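Side-chain contacts in X-PRO dipeptidase (Streptococcus pyogenes M1 GAS, PDB 3O5V), which is probably a manganese-dependent proline dipeptidase of the M24B family, splitting dipeptides that end in proline, and is represented here by its N-terminal creatinase/prolidase domain: residues 9-14 against 125-130; 54-59 against 84-89. One frame throughout, in Å; residues are numbered along the deposited sequence.

Contact 1 of 2, residues 9-14 against 125-130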
loop_
_atom_site.group_PDB
_atom_site.type_symbol
_atom_site.label_atom_id
_atom_site.label_comp_id
_atom_site.label_asym_id
_atom_site.label_seq_id
_atom_site.Cartn_x
_atom_site.Cartn_y
_atom_site.Cartn_z
ATOM N N ARG A 9 -10.256 -3.325 6.169
ATOM C CA ARG A 9 -9.928 -4.493 6.964
ATOM C C ARG A 9 -11.106 -5.478 7.088
ATOM O O ARG A 9 -10.891 -6.693 7.023
ATOM C CB ARG A 9 -9.326 -4.104 8.322
ATOM C CG ARG A 9 -7.906 -3.476 8.196
ATOM C CD ARG A 9 -7.287 -3.181 9.556
ATOM N NE ARG A 9 -7.914 -2.009 10.179
ATOM C CZ ARG A 9 -7.426 -0.770 10.137
ATOM N NH1 ARG A 9 -6.269 -0.505 9.520
ATOM N NH2 ARG A 9 -8.101 0.216 10.732
ATOM N N LEU A 10 -12.336 -4.968 7.203
ATOM C CA LEU A 10 -13.516 -5.839 7.216
ATOM C C LEU A 10 -13.624 -6.579 5.881
ATOM O O LEU A 10 -13.841 -7.801 5.842
ATOM C CB LEU A 10 -14.781 -5.016 7.464
ATOM C CG LEU A 10 -15.957 -5.646 8.229
ATOM C CD1 LEU A 10 -17.268 -4.938 7.893
ATOM C CD2 LEU A 10 -16.076 -7.156 8.081
ATOM N N TYR A 11 -13.473 -5.829 4.792
ATOM C CA TYR A 11 -13.536 -6.395 3.436
ATOM C C TYR A 11 -12.556 -7.545 3.245
ATOM O O TYR A 11 -12.941 -8.622 2.766
ATOM C CB TYR A 11 -13.266 -5.309 2.397
ATOM C CG TYR A 11 -13.335 -5.813 0.967
ATOM C CD1 TYR A 11 -14.553 -6.180 0.392
ATOM C CD2 TYR A 11 -12.178 -5.921 0.194
ATOM C CE1 TYR A 11 -14.623 -6.623 -0.926
ATOM C CE2 TYR A 11 -12.237 -6.367 -1.123
ATOM C CZ TYR A 11 -13.459 -6.725 -1.670
ATOM O OH TYR A 11 -13.519 -7.171 -2.968
ATOM N N LEU A 12 -11.295 -7.315 3.613
ATOM C CA LEU A 12 -10.266 -8.348 3.585
ATOM C C LEU A 12 -10.664 -9.590 4.390
ATOM O O LEU A 12 -10.500 -10.718 3.918
ATOM C CB LEU A 12 -8.934 -7.782 4.094
ATOM C CG LEU A 12 -8.307 -6.670 3.242
ATOM C CD1 LEU A 12 -7.131 -6.047 3.989
ATOM C CD2 LEU A 12 -7.868 -7.199 1.866
ATOM N N ASP A 13 -11.201 -9.381 5.592
ATOM C CA ASP A 13 -11.642 -10.497 6.428
ATOM C C ASP A 13 -12.788 -11.267 5.788
ATOM O O ASP A 13 -12.777 -12.495 5.803
ATOM C CB ASP A 13 -12.015 -10.025 7.833
ATOM C CG ASP A 13 -10.792 -9.764 8.711
ATOM O OD1 ASP A 13 -9.661 -10.169 8.351
ATOM O OD2 ASP A 13 -10.966 -9.144 9.782
ATOM N N GLN A 14 -13.757 -10.549 5.220
ATOM C CA GLN A 14 -14.847 -11.155 4.452
ATOM C C GLN A 14 -14.380 -11.943 3.212
ATOM O O GLN A 14 -15.035 -12.926 2.824
ATOM C CB GLN A 14 -15.853 -10.090 4.038
ATOM C CG GLN A 14 -16.702 -9.575 5.202
ATOM C CD GLN A 14 -17.478 -8.309 4.884
ATOM O OE1 GLN A 14 -17.155 -7.568 3.954
ATOM N NE2 GLN A 14 -18.501 -8.045 5.676
ATOM N N THR A 125 -10.109 -3.165 -7.568
ATOM C CA THR A 125 -10.817 -2.048 -8.187
ATOM C C THR A 125 -12.356 -2.107 -8.020
ATOM O O THR A 125 -12.971 -1.056 -7.864
ATOM C CB THR A 125 -10.315 -1.726 -9.636
ATOM O OG1 THR A 125 -10.516 -2.859 -10.491
ATOM C CG2 THR A 125 -8.801 -1.345 -9.603
ATOM N N PRO A 126 -12.965 -3.325 -7.987
ATOM C CA PRO A 126 -14.386 -3.387 -7.624
ATOM C C PRO A 126 -14.683 -2.787 -6.245
ATOM O O PRO A 126 -15.659 -2.054 -6.102
ATOM C CB PRO A 126 -14.690 -4.893 -7.631
ATOM C CG PRO A 126 -13.744 -5.445 -8.647
ATOM C CD PRO A 126 -12.473 -4.644 -8.446
ATOM N N TYR A 127 -13.852 -3.079 -5.247
ATOM C CA TYR A 127 -14.044 -2.459 -3.935
ATOM C C TYR A 127 -13.893 -0.935 -4.022
ATOM O O TYR A 127 -14.739 -0.190 -3.521
ATOM C CB TYR A 127 -13.092 -3.033 -2.872
ATOM C CG TYR A 127 -13.276 -2.353 -1.531
ATOM C CD1 TYR A 127 -14.225 -2.821 -0.618
ATOM C CD2 TYR A 127 -12.532 -1.215 -1.191
ATOM C CE1 TYR A 127 -14.423 -2.190 0.612
ATOM C CE2 TYR A 127 -12.721 -0.570 0.037
ATOM C CZ TYR A 127 -13.671 -1.067 0.930
ATOM O OH TYR A 127 -13.862 -0.451 2.141
ATOM N N VAL A 128 -12.812 -0.482 -4.656
ATOM C CA VAL A 128 -12.526 0.948 -4.798
ATOM C C VAL A 128 -13.669 1.696 -5.493
ATOM O O VAL A 128 -14.170 2.686 -4.969
ATOM C CB VAL A 128 -11.168 1.177 -5.497
ATOM C CG1 VAL A 128 -10.991 2.635 -5.952
ATOM C CG2 VAL A 128 -10.039 0.755 -4.556
ATOM N N GLN A 129 -14.099 1.199 -6.647
ATOM C CA GLN A 129 -15.211 1.811 -7.377
ATOM C C GLN A 129 -16.510 1.906 -6.540
ATOM O O GLN A 129 -17.281 2.854 -6.696
ATOM C CB GLN A 129 -15.446 1.083 -8.709
ATOM C CG GLN A 129 -14.417 1.416 -9.796
ATOM C CD GLN A 129 -14.369 0.379 -10.920
ATOM O OE1 GLN A 129 -13.728 0.592 -11.955
ATOM N NE2 GLN A 129 -15.039 -0.751 -10.718
ATOM N N GLY A 130 -16.721 0.948 -5.636
ATOM C CA GLY A 130 -17.929 0.900 -4.809
ATOM C C GLY A 130 -17.957 1.688 -3.502
ATOM O O GLY A 130 -18.942 1.600 -2.766
HETATM O O HOH W 1 -12.362 -5.691 -5.129
#
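The first and last helices of the creatinase/prolidase N-terminal domain, 3-14 and 125-129, meet at the surface through two tyrosines, Y11 and Y127. The two side chains slide past each other in opposite directions. CD1 of Y127 sits over one face of the Y11 ring, offset toward the rim, and comes to 3.5 Å from Y11 CG. The ring planes are tilted by 40° with centroids 4.6 Å apart, an oblique aromatic pair. Further along the same ring, CB of Y127 makes a CH-pi contact, 4.1 Å from the centroid of the Y11 ring. With CG anti to the backbone N (chi1 -179°), the Y11 ring extends toward Y127 and its OH reaches a water. That water is 2.9 Å from Y11 OH and accepts a hydrogen bond from the backbone N of Y127 at 3.0 Å, so it links the phenol of Y11 to the amide of Y127, beside the ring contact. Y127 also touches Q7 and I8, one turn back on the first helix. The arrangement is a small aromatic helix-helix contact, bridged by water, that brings together the two chain ends of an alpha/beta domain.

Contact 2 of 2, residues 54-59 against 84-89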
loop_
_atom_site.group_PDB
_atom_site.type_symbol
_atom_site.label_atom_id
_atom_site.label_comp_id
_atom_site.label_asym_id
_atom_site.label_seq_id
_atom_site.Cartn_x
_atom_site.Cartn_y
_atom_site.Cartn_z
ATOM N N VAL A 54 0.742 0.632 6.718
ATOM C CA VAL A 54 2.058 1.223 6.488
ATOM C C VAL A 54 2.060 2.004 5.182
ATOM O O VAL A 54 1.738 1.450 4.116
ATOM C CB VAL A 54 3.175 0.157 6.430
ATOM C CG1 VAL A 54 4.542 0.822 6.196
ATOM C CG2 VAL A 54 3.205 -0.666 7.714
ATOM N N LEU A 55 2.441 3.282 5.259
ATOM C CA LEU A 55 2.628 4.069 4.052
ATOM C C LEU A 55 4.096 4.042 3.638
ATOM O O LEU A 55 4.980 4.328 4.455
ATOM C CB LEU A 55 2.152 5.521 4.228
ATOM C CG LEU A 55 2.252 6.352 2.935
ATOM C CD1 LEU A 55 1.244 5.894 1.888
ATOM C CD2 LEU A 55 2.073 7.827 3.230
ATOM N N PHE A 56 4.335 3.709 2.373
ATOM C CA PHE A 56 5.689 3.682 1.790
ATOM C C PHE A 56 5.814 4.766 0.717
ATOM O O PHE A 56 5.043 4.765 -0.251
ATOM C CB PHE A 56 5.973 2.295 1.172
ATOM C CG PHE A 56 7.370 2.164 0.614
ATOM C CD1 PHE A 56 8.449 1.938 1.464
ATOM C CD2 PHE A 56 7.605 2.274 -0.758
ATOM C CE1 PHE A 56 9.772 1.844 0.961
ATOM C CE2 PHE A 56 8.914 2.165 -1.276
ATOM C CZ PHE A 56 9.997 1.956 -0.404
ATOM N N VAL A 57 6.776 5.681 0.885
ATOM C CA VAL A 57 6.923 6.846 0.004
ATOM C C VAL A 57 8.396 7.148 -0.338
ATOM O O VAL A 57 9.297 6.674 0.344
ATOM C CB VAL A 57 6.291 8.140 0.659
ATOM C CG1 VAL A 57 4.764 8.037 0.718
ATOM C CG2 VAL A 57 6.864 8.396 2.071
ATOM N N PRO A 58 8.641 7.965 -1.384
ATOM C CA PRO A 58 9.997 8.513 -1.513
ATOM C C PRO A 58 10.382 9.307 -0.267
ATOM O O PRO A 58 9.521 9.972 0.335
ATOM C CB PRO A 58 9.883 9.467 -2.699
ATOM C CG PRO A 58 8.632 9.050 -3.437
ATOM C CD PRO A 58 7.721 8.491 -2.405
ATOM N N ALA A 59 11.662 9.262 0.101
ATOM C CA ALA A 59 12.172 9.977 1.275
ATOM C C ALA A 59 11.734 11.435 1.253
ATOM O O ALA A 59 11.406 12.002 2.290
ATOM C CB ALA A 59 13.691 9.901 1.315
ATOM N N GLU A 84 13.824 -3.892 -2.052
ATOM C CA GLU A 84 14.577 -4.352 -0.881
ATOM C C GLU A 84 14.162 -3.582 0.357
ATOM O O GLU A 84 14.026 -4.160 1.431
ATOM C CB GLU A 84 16.086 -4.200 -1.112
ATOM C CG GLU A 84 16.573 -4.989 -2.320
ATOM C CD GLU A 84 18.090 -4.985 -2.517
ATOM O OE1 GLU A 84 18.800 -4.133 -1.926
ATOM O OE2 GLU A 84 18.572 -5.852 -3.288
ATOM N N LYS A 85 13.948 -2.276 0.203
ATOM C CA LYS A 85 13.538 -1.446 1.332
ATOM C C LYS A 85 12.158 -1.844 1.880
ATOM O O LYS A 85 11.969 -1.950 3.088
ATOM C CB LYS A 85 13.578 0.040 0.952
ATOM C CG LYS A 85 13.328 1.001 2.120
ATOM C CD LYS A 85 14.472 1.024 3.141
ATOM C CE LYS A 85 14.332 2.222 4.073
ATOM N NZ LYS A 85 15.429 2.299 5.073
ATOM N N ILE A 86 11.194 -2.079 0.997
ATOM C CA ILE A 86 9.868 -2.532 1.438
ATOM C C ILE A 86 9.986 -3.825 2.257
ATOM O O ILE A 86 9.391 -3.955 3.334
ATOM C CB ILE A 86 8.921 -2.764 0.246
ATOM C CG1 ILE A 86 8.592 -1.427 -0.425
ATOM C CG2 ILE A 86 7.647 -3.500 0.711
ATOM C CD1 ILE A 86 8.099 -1.539 -1.897
ATOM N N LYS A 87 10.743 -4.778 1.720
ATOM C CA LYS A 87 11.051 -6.023 2.427
ATOM C C LYS A 87 11.661 -5.739 3.810
ATOM O O LYS A 87 11.288 -6.378 4.790
ATOM C CB LYS A 87 11.987 -6.909 1.580
ATOM C CG LYS A 87 12.431 -8.226 2.255
ATOM C CD LYS A 87 11.250 -9.133 2.561
ATOM C CE LYS A 87 11.707 -10.430 3.253
ATOM N NZ LYS A 87 10.555 -11.318 3.570
ATOM N N ALA A 88 12.568 -4.766 3.884
ATOM C CA ALA A 88 13.265 -4.443 5.135
ATOM C C ALA A 88 12.360 -3.787 6.185
ATOM O O ALA A 88 12.518 -4.054 7.385
ATOM C CB ALA A 88 14.493 -3.560 4.858
ATOM N N VAL A 89 11.403 -2.958 5.747
ATOM C CA VAL A 89 10.601 -2.147 6.691
ATOM C C VAL A 89 9.242 -2.730 7.114
ATOM O O VAL A 89 8.729 -2.384 8.182
ATOM C CB VAL A 89 10.395 -0.671 6.207
ATOM C CG1 VAL A 89 11.727 -0.015 5.900
ATOM C CG2 VAL A 89 9.434 -0.591 4.996
#
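The F56 ring has I86 CG1 over the centre of one face and K85 CG at its edge, near the ring plane. CG1 stands 3.5 Å from the centroid of the F56 ring and only 6° off the normal, a nearly vertical CH-pi contact in which the methylene is about equally far from all six ring carbons. The CD1 methyl of I86 continues over the same face toward one side and lies 3.8 Å from F56 CE2. With CG1 anti to the carbonyl carbon (chi1 -68°), the longer branch of I86 swings in over the ring, and the two side chains cross at about a right angle.

At the ring's rim, K85 CG approaches F56 CE1 at 3.8 Å. The lysine chain bends at chi2 and turns NZ off to one side of the strand, so its aliphatic root packs on the phenylalanine while NZ makes a long, weak ion pair with E80. V89, a turn further along the helix, adds a looser apolar contact, its CG2 lying 4.5 Å from F56 CD1.

The CB of F56 points toward the helix from the middle of strand 54-58, and its ring also meets that of Y76 on the neighbouring strand 73-76, the planes being nearly parallel. I86 reaches F44 and F46 of strand 44-48, while V89 touches F74 and K85 touches Y76 of strand 73-76, so the helix is seated across three strands. The segment axes approach to 10.4 Å and run at 148°, roughly antiparallel. This is the helix-on-sheet packing of an alpha/beta domain, with an apolar helix face laid on a sheet and F56 as the strand's main contribution to the interface.

Overall arrangement
Contacts 1 and 2 lie on opposite sides of the chain's centre, their own centres 23 Å apart and their nearest atoms about 8 Å apart without touching. Contact 2 is nested along the chain inside the loop closed by contact 1: 9-14 comes first, then 54-59 and 84-89, and finally 125-130. They are linked through the six-stranded mixed sheet: L12 and V128 of the contact 1 segments touch A20 and F22 of strand 19-22, and 54-58 is itself one of the strands. Contact 1 thus joins the two ends of the modelled chain at the surface, and contact 2 packs helix 82-89 on the sheet within one N-terminal domain of the longer peptidase.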